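Local coordinates for dihydrofolate reductase (Moritella profunda, PDB 2ZZA), which catalyses the NADPH-dependent reduction of dihydrofolate to tetrahydrofolate, a step that probably supports glycine, purine and DNA-precursor synthesis, at residues V1-I6 with E91-I96; M5-A10 with T100-C105; M43-F48 with S64-Y69. One frame throughout, in Å; residues are numbered along the deposited sequence.

Contact 1: residues V1-I6 with E91-I96; sequences VIVSMI and EELMII. Unlike the reference sequence in segment 1-6: Val1 (reference Met). With FOL (folic acid), chain D.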
loop_
_atom_site.group_PDB
_atom_site.type_symbol
_atom_site.label_atom_id
_atom_site.label_comp_id
_atom_site.label_asym_id
_atom_site.label_seq_id
_atom_site.Cartn_x
_atom_site.Cartn_y
_atom_site.Cartn_z
ATOM N N VAL A 1 -3.720 -10.729 -14.285
ATOM C CA VAL A 1 -3.272 -9.444 -13.680
ATOM C C VAL A 1 -2.210 -9.675 -12.610
ATOM O O VAL A 1 -2.307 -10.610 -11.815
ATOM C CB VAL A 1 -4.452 -8.690 -13.025
ATOM C CG1 VAL A 1 -5.017 -9.513 -11.875
ATOM C CG2 VAL A 1 -3.990 -7.330 -12.519
ATOM N N ILE A 2 -1.197 -8.816 -12.597
ATOM C CA ILE A 2 -0.127 -8.905 -11.613
ATOM C C ILE A 2 -0.622 -8.330 -10.290
ATOM O O ILE A 2 -1.194 -7.239 -10.252
ATOM C CB ILE A 2 1.113 -8.115 -12.076
ATOM C CG1 ILE A 2 1.737 -8.815 -13.283
ATOM C CG2 ILE A 2 2.119 -7.983 -10.935
ATOM C CD1 ILE A 2 2.799 -8.002 -13.981
ATOM N N VAL A 3 -0.417 -9.069 -9.207
ATOM C CA VAL A 3 -0.848 -8.600 -7.899
ATOM C C VAL A 3 0.342 -8.010 -7.153
ATOM O O VAL A 3 1.239 -8.732 -6.717
ATOM C CB VAL A 3 -1.472 -9.743 -7.069
ATOM C CG1 VAL A 3 -1.792 -9.256 -5.664
ATOM C CG2 VAL A 3 -2.740 -10.241 -7.756
ATOM N N SER A 4 0.341 -6.689 -7.024
ATOM C CA SER A 4 1.418 -5.981 -6.347
ATOM C C SER A 4 0.898 -5.320 -5.092
ATOM O O SER A 4 -0.276 -4.970 -5.011
ATOM C CB SER A 4 2.004 -4.902 -7.260
ATOM O OG SER A 4 2.401 -5.443 -8.503
ATOM N N MET A 5 1.776 -5.159 -4.107
ATOM C CA MET A 5 1.402 -4.502 -2.868
ATOM C C MET A 5 2.440 -3.424 -2.628
ATOM O O MET A 5 3.640 -3.660 -2.791
ATOM C CB MET A 5 1.380 -5.488 -1.692
ATOM C CG MET A 5 0.568 -6.752 -1.953
ATOM S SD MET A 5 -0.094 -7.532 -0.468
ATOM C CE MET A 5 1.395 -7.855 0.483
ATOM N N ILE A 6 1.976 -2.238 -2.252
ATOM C CA ILE A 6 2.866 -1.120 -1.993
ATOM C C ILE A 6 2.654 -0.583 -0.584
ATOM O O ILE A 6 1.518 -0.384 -0.144
ATOM C CB ILE A 6 2.665 0.001 -3.052
ATOM C CG1 ILE A 6 3.532 1.218 -2.705
ATOM C CG2 ILE A 6 1.183 0.366 -3.167
ATOM C CD1 ILE A 6 3.727 2.188 -3.887
ATOM N N GLU A 91 -3.104 -4.669 -16.530
ATOM C CA GLU A 91 -1.846 -5.384 -16.444
ATOM C C GLU A 91 -1.414 -5.602 -14.992
ATOM O O GLU A 91 -0.898 -6.664 -14.631
ATOM C CB GLU A 91 -0.796 -4.570 -17.201
ATOM C CG GLU A 91 0.585 -5.164 -17.279
ATOM C CD GLU A 91 1.555 -4.215 -17.962
ATOM O OE1 GLU A 91 1.316 -3.853 -19.138
ATOM O OE2 GLU A 91 2.553 -3.826 -17.319
ATOM N N GLU A 92 -1.644 -4.600 -14.154
ATOM C CA GLU A 92 -1.239 -4.689 -12.761
ATOM C C GLU A 92 -2.228 -4.014 -11.833
ATOM O O GLU A 92 -2.803 -2.980 -12.155
ATOM C CB GLU A 92 0.146 -4.064 -12.599
ATOM C CG GLU A 92 0.677 -4.007 -11.177
ATOM C CD GLU A 92 2.027 -3.324 -11.120
ATOM O OE1 GLU A 92 2.158 -2.229 -11.713
ATOM O OE2 GLU A 92 2.953 -3.876 -10.488
ATOM N N LEU A 93 -2.401 -4.626 -10.672
ATOM C CA LEU A 93 -3.305 -4.154 -9.639
ATOM C C LEU A 93 -2.451 -3.805 -8.416
ATOM O O LEU A 93 -1.516 -4.535 -8.085
ATOM C CB LEU A 93 -4.301 -5.283 -9.359
ATOM C CG LEU A 93 -5.052 -5.552 -8.066
ATOM C CD1 LEU A 93 -6.171 -6.530 -8.386
ATOM C CD2 LEU A 93 -4.128 -6.131 -7.005
ATOM N N MET A 94 -2.752 -2.689 -7.756
ATOM C CA MET A 94 -1.966 -2.274 -6.595
ATOM C C MET A 94 -2.717 -2.352 -5.270
ATOM O O MET A 94 -3.661 -1.590 -5.047
ATOM C CB MET A 94 -1.461 -0.831 -6.767
ATOM C CG MET A 94 -0.610 -0.569 -8.004
ATOM S SD MET A 94 1.008 -1.364 -7.979
ATOM C CE MET A 94 1.927 -0.235 -6.981
ATOM N N ILE A 95 -2.292 -3.261 -4.396
ATOM C CA ILE A 95 -2.891 -3.393 -3.062
ATOM C C ILE A 95 -2.173 -2.322 -2.238
ATOM O O ILE A 95 -0.975 -2.445 -1.983
ATOM C CB ILE A 95 -2.592 -4.776 -2.432
ATOM C CG1 ILE A 95 -3.250 -5.888 -3.256
ATOM C CG2 ILE A 95 -3.092 -4.806 -0.989
ATOM C CD1 ILE A 95 -4.731 -5.776 -3.336
ATOM N N ILE A 96 -2.872 -1.336 -1.821
ATOM C CA ILE A 96 -2.369 -0.261 -1.046
ATOM C C ILE A 96 -2.594 -0.292 0.471
ATOM O O ILE A 96 -2.383 0.599 1.123
ATOM C CB ILE A 96 -2.737 1.020 -1.551
ATOM C CG1 ILE A 96 -4.170 1.270 -1.265
ATOM C CG2 ILE A 96 -2.314 1.302 -2.922
ATOM C CD1 ILE A 96 -4.540 2.376 -1.303
HETATM N N1 FOL D . 2.825 3.336 0.405
HETATM C C2 FOL D . 3.906 4.128 0.457
HETATM N NA2 FOL D . 4.998 3.799 -0.229
HETATM N N3 FOL D . 3.874 5.315 1.198
HETATM C C4 FOL D . 2.700 5.667 1.874
HETATM O O4 FOL D . 2.634 6.714 2.516
HETATM C C4A FOL D . 1.598 4.824 1.788
HETATM N N5 FOL D . 0.435 5.171 2.356
HETATM C C6 FOL D . -0.643 4.393 2.190
HETATM C C7 FOL D . -0.541 3.225 1.440
HETATM N N8 FOL D . 0.609 2.880 0.890
HETATM C C8A FOL D . 1.690 3.656 1.040
HETATM C C9 FOL D . -1.997 4.783 2.788
HETATM N N10 FOL D . -2.046 6.195 3.199
HETATM C C11 FOL D . -2.078 9.348 0.541
HETATM C C12 FOL D . -2.151 9.577 1.911
HETATM C C13 FOL D . -2.139 8.507 2.798
HETATM C C14 FOL D . -2.058 7.200 2.327
HETATM C C15 FOL D . -1.981 6.973 0.957
HETATM C C16 FOL D . -1.988 8.043 0.068
HETATM C C FOL D . -2.106 10.528 -0.435
HETATM O O FOL D . -2.613 11.603 -0.116
HETATM N N FOL D . -1.563 10.291 -1.626
HETATM C CA FOL D . -1.518 11.301 -2.695
HETATM C CB FOL D . -0.169 12.023 -2.707
HETATM C CG FOL D . 0.007 12.948 -1.500
HETATM C CD FOL D . -0.950 14.141 -1.561
HETATM O OE1 FOL D . -1.583 14.311 -2.625
HETATM O OE2 FOL D . -1.017 14.868 -0.545
HETATM C CT FOL D . -1.711 10.590 -4.036
HETATM O O1 FOL D . -1.387 9.383 -4.081
HETATM O O2 FOL D . -2.172 11.267 -4.981
#

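Contact 2: residues M5-A10 with T100-C105; sequences MIAALA and TIYNQC. With NAP (NADP nicotinamide-adenine-dinucleotide phosphate), chain C.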
loop_
_atom_site.group_PDB
_atom_site.type_symbol
_atom_site.label_atom_id
_atom_site.label_comp_id
_atom_site.label_asym_id
_atom_site.label_seq_id
_atom_site.Cartn_x
_atom_site.Cartn_y
_atom_site.Cartn_z
ATOM N N MET A 5 1.776 -5.159 -4.107
ATOM C CA MET A 5 1.402 -4.502 -2.868
ATOM C C MET A 5 2.440 -3.424 -2.628
ATOM O O MET A 5 3.640 -3.660 -2.791
ATOM C CB MET A 5 1.380 -5.488 -1.692
ATOM C CG MET A 5 0.568 -6.752 -1.953
ATOM S SD MET A 5 -0.094 -7.532 -0.468
ATOM C CE MET A 5 1.395 -7.855 0.483
ATOM N N ILE A 6 1.976 -2.238 -2.252
ATOM C CA ILE A 6 2.866 -1.120 -1.993
ATOM C C ILE A 6 2.654 -0.583 -0.584
ATOM O O ILE A 6 1.518 -0.384 -0.144
ATOM C CB ILE A 6 2.665 0.001 -3.052
ATOM C CG1 ILE A 6 3.532 1.218 -2.705
ATOM C CG2 ILE A 6 1.183 0.366 -3.167
ATOM C CD1 ILE A 6 3.727 2.188 -3.887
ATOM N N ALA A 7 3.756 -0.373 0.131
ATOM C CA ALA A 7 3.698 0.129 1.495
ATOM C C ALA A 7 5.002 0.792 1.906
ATOM O O ALA A 7 6.038 0.561 1.293
ATOM C CB ALA A 7 3.394 -1.014 2.452
ATOM N N ALA A 8 4.933 1.613 2.953
ATOM C CA ALA A 8 6.101 2.291 3.506
ATOM C C ALA A 8 6.181 1.849 4.967
ATOM O O ALA A 8 5.285 2.146 5.766
ATOM C CB ALA A 8 5.938 3.806 3.414
ATOM N N LEU A 9 7.242 1.119 5.307
ATOM C CA LEU A 9 7.419 0.627 6.662
ATOM C C LEU A 9 8.581 1.229 7.426
ATOM O O LEU A 9 9.675 1.406 6.896
ATOM C CB LEU A 9 7.592 -0.898 6.682
ATOM C CG LEU A 9 7.634 -1.737 5.410
ATOM C CD1 LEU A 9 7.878 -3.187 5.800
ATOM C CD2 LEU A 9 6.323 -1.609 4.643
ATOM N N ALA A 10 8.321 1.539 8.688
ATOM C CA ALA A 10 9.343 2.063 9.572
ATOM C C ALA A 10 9.964 0.780 10.124
ATOM O O ALA A 10 9.603 -0.317 9.689
ATOM C CB ALA A 10 8.703 2.877 10.691
ATOM N N THR A 100 -4.523 -5.396 7.299
ATOM C CA THR A 100 -5.495 -6.430 7.043
ATOM C C THR A 100 -5.451 -6.985 5.623
ATOM O O THR A 100 -5.476 -8.204 5.419
ATOM C CB THR A 100 -6.887 -5.870 7.365
ATOM O OG1 THR A 100 -7.297 -6.357 8.643
ATOM C CG2 THR A 100 -7.888 -6.250 6.299
ATOM N N ILE A 101 -5.398 -6.095 4.637
ATOM C CA ILE A 101 -5.374 -6.505 3.245
ATOM C C ILE A 101 -4.010 -7.066 2.878
ATOM O O ILE A 101 -3.912 -8.062 2.151
ATOM C CB ILE A 101 -5.718 -5.330 2.317
ATOM C CG1 ILE A 101 -6.974 -4.625 2.836
ATOM C CG2 ILE A 101 -5.947 -5.833 0.902
ATOM C CD1 ILE A 101 -8.198 -5.533 2.971
ATOM N N TYR A 102 -2.953 -6.433 3.382
ATOM C CA TYR A 102 -1.605 -6.924 3.108
ATOM C C TYR A 102 -1.508 -8.367 3.608
ATOM O O TYR A 102 -0.970 -9.235 2.924
ATOM C CB TYR A 102 -0.547 -6.089 3.836
ATOM C CG TYR A 102 -0.418 -4.649 3.393
ATOM C CD1 TYR A 102 -0.355 -4.311 2.038
ATOM C CD2 TYR A 102 -0.275 -3.629 4.336
ATOM C CE1 TYR A 102 -0.146 -2.993 1.634
ATOM C CE2 TYR A 102 -0.065 -2.312 3.949
ATOM C CZ TYR A 102 -0.001 -2.001 2.601
ATOM O OH TYR A 102 0.185 -0.696 2.232
ATOM N N ASN A 103 -2.038 -8.610 4.806
ATOM C CA ASN A 103 -2.009 -9.947 5.410
ATOM C C ASN A 103 -2.648 -11.002 4.511
ATOM O O ASN A 103 -2.066 -12.056 4.250
ATOM C CB ASN A 103 -2.752 -9.949 6.751
ATOM C CG ASN A 103 -1.969 -9.279 7.859
ATOM O OD1 ASN A 103 -2.465 -9.121 8.976
ATOM N ND2 ASN A 103 -0.742 -8.888 7.563
ATOM N N GLN A 104 -3.858 -10.703 4.049
ATOM C CA GLN A 104 -4.610 -11.621 3.209
ATOM C C GLN A 104 -4.031 -11.820 1.827
ATOM O O GLN A 104 -4.162 -12.893 1.246
ATOM C CB GLN A 104 -6.048 -11.128 3.072
ATOM C CG GLN A 104 -6.736 -10.878 4.395
ATOM C CD GLN A 104 -8.116 -10.298 4.212
ATOM O OE1 GLN A 104 -9.000 -10.943 3.648
ATOM N NE2 GLN A 104 -8.312 -9.071 4.683
ATOM N N CYS A 105 -3.385 -10.790 1.296
ATOM C CA CYS A 105 -2.837 -10.881 -0.047
ATOM C C CYS A 105 -1.353 -11.207 -0.176
ATOM O O CYS A 105 -0.900 -11.540 -1.266
ATOM C CB CYS A 105 -3.150 -9.589 -0.804
ATOM S SG CYS A 105 -4.933 -9.256 -0.963
HETATM P PA NAP C . -7.519 -1.911 6.704
HETATM O O1A NAP C . -6.787 -3.142 6.331
HETATM O O2A NAP C . -7.171 -0.667 5.743
HETATM O O5B NAP C . -9.111 -2.099 6.595
HETATM C C5B NAP C . -9.753 -3.131 7.349
HETATM C C4B NAP C . -11.217 -3.265 6.930
HETATM O O4B NAP C . -11.342 -3.597 5.538
HETATM C C3B NAP C . -11.907 -4.415 7.664
HETATM O O3B NAP C . -12.283 -3.971 8.970
HETATM C C2B NAP C . -13.144 -4.508 6.774
HETATM O O2B NAP C . -13.958 -3.348 6.955
HETATM C C1B NAP C . -12.499 -4.440 5.387
HETATM N N9A NAP C . -12.040 -5.779 4.957
HETATM C C8A NAP C . -10.899 -6.376 5.296
HETATM N N7A NAP C . -10.813 -7.552 4.678
HETATM C C5A NAP C . -11.907 -7.708 3.940
HETATM C C6A NAP C . -12.366 -8.699 3.082
HETATM N N6A NAP C . -11.641 -9.792 2.861
HETATM N N1A NAP C . -13.546 -8.529 2.468
HETATM C C2A NAP C . -14.268 -7.442 2.667
HETATM N N3A NAP C . -13.862 -6.479 3.476
HETATM C C4A NAP C . -12.693 -6.580 4.122
HETATM O O3 NAP C . -7.261 -1.402 8.213
HETATM P PN NAP C . -5.880 -1.597 9.025
HETATM O O1N NAP C . -6.377 -1.068 10.313
HETATM O O2N NAP C . -5.643 -3.029 8.734
HETATM O O5D NAP C . -5.095 -0.580 8.054
HETATM C C5D NAP C . -5.142 0.831 8.286
HETATM C C4D NAP C . -3.926 1.310 9.081
HETATM O O4D NAP C . -2.772 1.032 8.264
HETATM C C3D NAP C . -3.968 2.831 9.244
HETATM O O3D NAP C . -3.136 3.264 10.323
HETATM C C2D NAP C . -3.366 3.286 7.918
HETATM O O2D NAP C . -2.821 4.603 8.037
HETATM C C1D NAP C . -2.215 2.283 7.825
HETATM N N1N NAP C . -1.641 2.180 6.465
HETATM C C2N NAP C . -0.274 2.415 6.261
HETATM C C3N NAP C . 0.277 2.224 5.000
HETATM C C7N NAP C . 1.774 2.449 4.772
HETATM O O7N NAP C . 2.322 2.055 3.745
HETATM N N7N NAP C . 2.414 3.067 5.762
HETATM C C4N NAP C . -0.528 1.805 3.946
HETATM C C5N NAP C . -1.887 1.581 4.139
HETATM C C6N NAP C . -2.447 1.769 5.397
HETATM P P2B NAP C . -15.546 -3.514 7.139
HETATM O O1X NAP C . -16.293 -2.346 6.619
HETATM O O2X NAP C . -15.956 -4.887 6.405
HETATM O O3X NAP C . -15.763 -3.742 8.718
#

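Contact 3: residues M43-F48 with S64-Y69; sequences MGRNTF and SRQTDY. With NAP (NADP nicotinamide-adenine-dinucleotide phosphate), chain C.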
loop_
_atom_site.group_PDB
_atom_site.type_symbol
_atom_site.label_atom_id
_atom_site.label_comp_id
_atom_site.label_asym_id
_atom_site.label_seq_id
_atom_site.Cartn_x
_atom_site.Cartn_y
_atom_site.Cartn_z
ATOM N N MET A 43 -7.864 -1.144 -1.468
ATOM C CA MET A 43 -7.588 -0.813 -0.077
ATOM C C MET A 43 -8.698 -1.249 0.870
ATOM O O MET A 43 -9.846 -1.438 0.460
ATOM C CB MET A 43 -7.422 0.700 0.046
ATOM C CG MET A 43 -8.714 1.448 -0.276
ATOM S SD MET A 43 -8.538 3.220 -0.418
ATOM C CE MET A 43 -8.394 3.390 -2.187
ATOM N N GLY A 44 -8.357 -1.393 2.146
ATOM C CA GLY A 44 -9.365 -1.766 3.119
ATOM C C GLY A 44 -10.150 -0.525 3.504
ATOM O O GLY A 44 -9.705 0.602 3.255
ATOM N N ARG A 45 -11.313 -0.720 4.113
ATOM C CA ARG A 45 -12.158 0.396 4.526
ATOM C C ARG A 45 -11.419 1.383 5.429
ATOM O O ARG A 45 -11.557 2.594 5.272
ATOM C CB ARG A 45 -13.394 -0.127 5.268
ATOM C CG ARG A 45 -14.355 0.961 5.746
ATOM C CD ARG A 45 -15.012 0.544 7.045
ATOM N NE ARG A 45 -16.053 1.461 7.502
ATOM C CZ ARG A 45 -17.330 1.116 7.652
ATOM N NH1 ARG A 45 -18.216 2.006 8.079
ATOM N NH2 ARG A 45 -17.725 -0.121 7.366
ATOM N N ASN A 46 -10.645 0.868 6.382
ATOM C CA ASN A 46 -9.926 1.738 7.300
ATOM C C ASN A 46 -8.926 2.632 6.580
ATOM O O ASN A 46 -8.822 3.824 6.880
ATOM C CB ASN A 46 -9.213 0.916 8.379
ATOM C CG ASN A 46 -10.188 0.172 9.283
ATOM O OD1 ASN A 46 -11.356 0.537 9.392
ATOM N ND2 ASN A 46 -9.702 -0.869 9.947
ATOM N N THR A 47 -8.193 2.060 5.630
ATOM C CA THR A 47 -7.217 2.829 4.869
ATOM C C THR A 47 -7.921 3.903 4.038
ATOM O O THR A 47 -7.439 5.032 3.928
ATOM C CB THR A 47 -6.388 1.921 3.937
ATOM O OG1 THR A 47 -5.573 1.051 4.728
ATOM C CG2 THR A 47 -5.491 2.751 3.022
ATOM N N PHE A 48 -9.060 3.566 3.443
ATOM C CA PHE A 48 -9.757 4.571 2.657
ATOM C C PHE A 48 -10.132 5.754 3.549
ATOM O O PHE A 48 -9.944 6.913 3.178
ATOM C CB PHE A 48 -11.032 4.029 2.019
ATOM C CG PHE A 48 -11.877 5.110 1.400
ATOM C CD1 PHE A 48 -11.452 5.768 0.247
ATOM C CD2 PHE A 48 -13.049 5.537 2.021
ATOM C CE1 PHE A 48 -12.180 6.840 -0.275
ATOM C CE2 PHE A 48 -13.784 6.607 1.507
ATOM C CZ PHE A 48 -13.350 7.261 0.361
ATOM N N SER A 64 -15.072 -3.716 1.919
ATOM C CA SER A 64 -15.909 -3.614 3.100
ATOM C C SER A 64 -17.059 -4.590 2.992
ATOM O O SER A 64 -17.651 -4.741 1.927
ATOM C CB SER A 64 -16.461 -2.201 3.251
ATOM O OG SER A 64 -17.380 -2.147 4.319
ATOM N N ARG A 65 -17.365 -5.265 4.094
ATOM C CA ARG A 65 -18.471 -6.206 4.106
ATOM C C ARG A 65 -19.759 -5.527 4.550
ATOM O O ARG A 65 -20.802 -6.171 4.664
ATOM C CB ARG A 65 -18.149 -7.398 5.002
ATOM C CG ARG A 65 -17.237 -8.387 4.312
ATOM C CD ARG A 65 -16.947 -9.590 5.169
ATOM N NE ARG A 65 -16.081 -9.258 6.291
ATOM C CZ ARG A 65 -14.949 -9.899 6.569
ATOM N NH1 ARG A 65 -14.218 -9.532 7.611
ATOM N NH2 ARG A 65 -14.550 -10.906 5.801
ATOM N N GLN A 66 -19.689 -4.225 4.808
ATOM C CA GLN A 66 -20.882 -3.489 5.201
ATOM C C GLN A 66 -21.587 -3.176 3.887
ATOM O O GLN A 66 -21.217 -2.244 3.175
ATOM C CB GLN A 66 -20.516 -2.198 5.924
ATOM C CG GLN A 66 -21.707 -1.534 6.603
ATOM C CD GLN A 66 -21.334 -0.234 7.280
ATOM O OE1 GLN A 66 -20.222 -0.083 7.785
ATOM N NE2 GLN A 66 -22.268 0.710 7.307
ATOM N N THR A 67 -22.599 -3.974 3.569
ATOM C CA THR A 67 -23.341 -3.831 2.321
ATOM C C THR A 67 -23.818 -2.426 1.961
ATOM O O THR A 67 -23.868 -2.079 0.783
ATOM C CB THR A 67 -24.556 -4.777 2.295
ATOM O OG1 THR A 67 -25.146 -4.747 0.990
ATOM C CG2 THR A 67 -25.598 -4.344 3.328
ATOM N N ASP A 68 -24.173 -1.616 2.952
ATOM C CA ASP A 68 -24.640 -0.266 2.654
ATOM C C ASP A 68 -23.520 0.782 2.702
ATOM O O ASP A 68 -23.779 1.985 2.670
ATOM C CB ASP A 68 -25.777 0.117 3.609
ATOM C CG ASP A 68 -25.311 0.274 5.041
ATOM O OD1 ASP A 68 -24.424 -0.497 5.467
ATOM O OD2 ASP A 68 -25.842 1.161 5.743
ATOM N N TYR A 69 -22.273 0.323 2.773
ATOM C CA TYR A 69 -21.133 1.236 2.800
ATOM C C TYR A 69 -20.821 1.662 1.366
ATOM O O TYR A 69 -20.533 0.824 0.510
ATOM C CB TYR A 69 -19.898 0.548 3.399
ATOM C CG TYR A 69 -18.695 1.459 3.536
ATOM C CD1 TYR A 69 -18.709 2.525 4.428
ATOM C CD2 TYR A 69 -17.541 1.247 2.782
ATOM C CE1 TYR A 69 -17.605 3.359 4.574
ATOM C CE2 TYR A 69 -16.426 2.079 2.917
ATOM C CZ TYR A 69 -16.469 3.129 3.818
ATOM O OH TYR A 69 -15.377 3.946 3.984
HETATM P PA NAP C . -7.519 -1.911 6.704
HETATM O O1A NAP C . -6.787 -3.142 6.331
HETATM O O2A NAP C . -7.171 -0.667 5.743
HETATM O O5B NAP C . -9.111 -2.099 6.595
HETATM C C5B NAP C . -9.753 -3.131 7.349
HETATM C C4B NAP C . -11.217 -3.265 6.930
HETATM O O4B NAP C . -11.342 -3.597 5.538
HETATM C C3B NAP C . -11.907 -4.415 7.664
HETATM O O3B NAP C . -12.283 -3.971 8.970
HETATM C C2B NAP C . -13.144 -4.508 6.774
HETATM O O2B NAP C . -13.958 -3.348 6.955
HETATM C C1B NAP C . -12.499 -4.440 5.387
HETATM N N9A NAP C . -12.040 -5.779 4.957
HETATM C C8A NAP C . -10.899 -6.376 5.296
HETATM N N7A NAP C . -10.813 -7.552 4.678
HETATM C C5A NAP C . -11.907 -7.708 3.940
HETATM C C6A NAP C . -12.366 -8.699 3.082
HETATM N N6A NAP C . -11.641 -9.792 2.861
HETATM N N1A NAP C . -13.546 -8.529 2.468
HETATM C C2A NAP C . -14.268 -7.442 2.667
HETATM N N3A NAP C . -13.862 -6.479 3.476
HETATM C C4A NAP C . -12.693 -6.580 4.122
HETATM O O3 NAP C . -7.261 -1.402 8.213
HETATM P PN NAP C . -5.880 -1.597 9.025
HETATM O O1N NAP C . -6.377 -1.068 10.313
HETATM O O2N NAP C . -5.643 -3.029 8.734
HETATM O O5D NAP C . -5.095 -0.580 8.054
HETATM C C5D NAP C . -5.142 0.831 8.286
HETATM C C4D NAP C . -3.926 1.310 9.081
HETATM O O4D NAP C . -2.772 1.032 8.264
HETATM C C3D NAP C . -3.968 2.831 9.244
HETATM O O3D NAP C . -3.136 3.264 10.323
HETATM C C2D NAP C . -3.366 3.286 7.918
HETATM O O2D NAP C . -2.821 4.603 8.037
HETATM C C1D NAP C . -2.215 2.283 7.825
HETATM N N1N NAP C . -1.641 2.180 6.465
HETATM C C2N NAP C . -0.274 2.415 6.261
HETATM C C3N NAP C . 0.277 2.224 5.000
HETATM C C7N NAP C . 1.774 2.449 4.772
HETATM O O7N NAP C . 2.322 2.055 3.745
HETATM N N7N NAP C . 2.414 3.067 5.762
HETATM C C4N NAP C . -0.528 1.805 3.946
HETATM C C5N NAP C . -1.887 1.581 4.139
HETATM C C6N NAP C . -2.447 1.769 5.397
HETATM P P2B NAP C . -15.546 -3.514 7.139
HETATM O O1X NAP C . -16.293 -2.346 6.619
HETATM O O2X NAP C . -15.956 -4.887 6.405
HETATM O O3X NAP C . -15.763 -3.742 8.718
#

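Contact 1: residues V1-I6 with E91-I96
Backbone hydrogen bonds join Ile2, Ser4 and Ile6 to the strand 92-95 and its flanks, in the staggered pattern of parallel neighbours. Ile2 N gives to Glu91 O, Ile2 O receives Leu93 N, Ser4 N gives to Leu93 O, Ser4 O receives Ile95 N at 2.7 Å, and Ile6 N gives to Ile95 O. Three CA-H...O contacts lie between them, the shortest from Met5 CA to Ile95 O at 3.3 Å.

One side-chain bond adds to this set: Ser4 OG reaches Glu92 OE2 at 2.6 Å, on the anti side of the carboxylate and 24° out of its plane. Glu92 can meet it because its chain runs out extended, with CG anti to the backbone N (chi1 177°). The buried carboxylate is also paired with Lys39 and Arg111 and bonded to Tyr113 OH, surroundings that would probably favour its charged form.

The two strands are central neighbours in the mixed sheet of the dihydrofolate reductase fold, with strands 40-44 and 111-117 flanking the pair.

Apolar contacts divide between the two faces. Val3 and Leu93 run side by side, Val3 CG1 4.1 Å from Leu93 CD2; on the same face Met5 CG rests against Ile95 CB at 3.8 Å. On the face of Ser4, Met94 bends twice and lays SD 3.7 Å from Ser4 CB, while its CE touches Ile6 CG2. Ile6 CG2 also meets Ile96 CG2 at 3.6 Å, beside folate, whose C7 lies 3.2 Å from Ile96 O.

Contact 2: residues M5-A10 with T100-C105
The nicotinamide end of the NADP+ site is where Tyr102 of helix 99-105 meets Ile6 and Ala7 of strand 2-9. Tyr102 OH donates to Ile6 O at 2.7 Å, approaching 25° out of the carbonyl plane, and this buried bond ties the helix to the strand through the far end of the ring. The same hydroxyl lies 3.1 Å from NAP C4N, the carbon that carries the transferred hydride in the reduced cofactor. Ala7 CB packs obliquely against the phenol, 3.5 Å from Tyr102 CZ.

Farther back, the Met5 thioether approaches the edge of the Tyr102 ring, a Met-aromatic contact with SD 5.5 Å from the ring centroid and 82° off its normal. A bend at chi3 (-58°) turns CE of Met5 toward the backbone carbonyl of Tyr102, and SD also rests 3.7 Å from Cys105 CB. Phe127 meets the tyrosine ring from outside the pair.

Both segments hold the cofactor directly. Ala8 N donates to NAP O7N and Ala8 O accepts from NAP N7N, a two-way backbone grip on the carboxamide that should fix its rotation. Thr100 N, in the first turn of the helix, donates to the pyrophosphate oxygen O2N at 3.0 Å. At the adenine end of the cofactor, Gln104 NE2 gives to NAP N7A at 2.9 Å while Gln104 OE1 accepts from NAP N6A, and a second NE2 bond to Thr100 O, from above the carbonyl plane, probably helps to steady the amide. A strand holding the carboxamide, with a helix N-terminus at the pyrophosphate, is the cofactor arrangement typical of dihydrofolate reductases.

Contact 3: residues M43-F48 with S64-Y69
Arg45 and Ser64 are the nearest backbone neighbours here, their CA atoms 5.7 Å apart: Arg45 opens helix 45-51 directly after the N-cap position of Gly44, and Ser64 starts the loop after strand 59-63. That loop folds into an ST turn, Ser64 OG accepting from Gln66 N, then a type I turn from Gln66 to Tyr69.

The guanidinium of Arg45 carries the contact. NH1 and NH2 turn end-on to Gln66 and both grip its OE1, at 2.9 Å and 2.5 Å, with the oxygen in the guanidinium plane. NE pairs with Glu49, so the third nitrogen of the group is held as well. Beneath one face lies the Tyr69 ring, a cation-pi stack with centres 4.2 Å apart and planes at 25°; CG of Arg45 sits over the ring's hydroxyl end. The Arg45 chain departs with CG anti to the backbone N (chi1 180°) and bends at chi2, which brings the flat group over the ring. Gln66 is held in turn, its NE2 bonded to Asp68 OD1, and Tyr69 OH meets the edge of the Phe48 ring.

The 2'-phosphate of NADP+ is the shared target. O1X takes Arg45 NH2 at 2.7 Å and Ser64 OG at 2.6 Å, while Arg65 N gives a nearly straight bond to O2X. A leucine in place of Arg45 would probably leave O1X without its charged partner, Gln66 OE1 without its two donors and the Tyr69 face without its stack. A phosphate site built from one braced arginine, a hydroxyl and a backbone N-H is consistent with selection of NADPH over NADH, which lacks this phosphate.

How the contacts relate
Contacts 1 and 2 are buried and share Met5 and Ile6 of strand 2-9, whereas contact 3 is partly buried, its centre about 15 Å from that of the chain. The chemistry changes accordingly: contact 1 is chiefly backbone pairing inside the sheet, contact 2 sets a helix on that sheet through one hydroxyl and a thioether, and contact 3 relies on charge, amide and ring stacking. They adjoin nonetheless. Tyr102 OH also lies 3.1 Å from Ile96 O, a probable second acceptor that could only share its proton, while Ile96 packs on Met43 and Ile101 on Gly44. Contacts 2 and 3 both hold NADP+: contact 2 at carboxamide, pyrophosphate and adenine, contact 3 at 2'-phosphate and pyrophosphate.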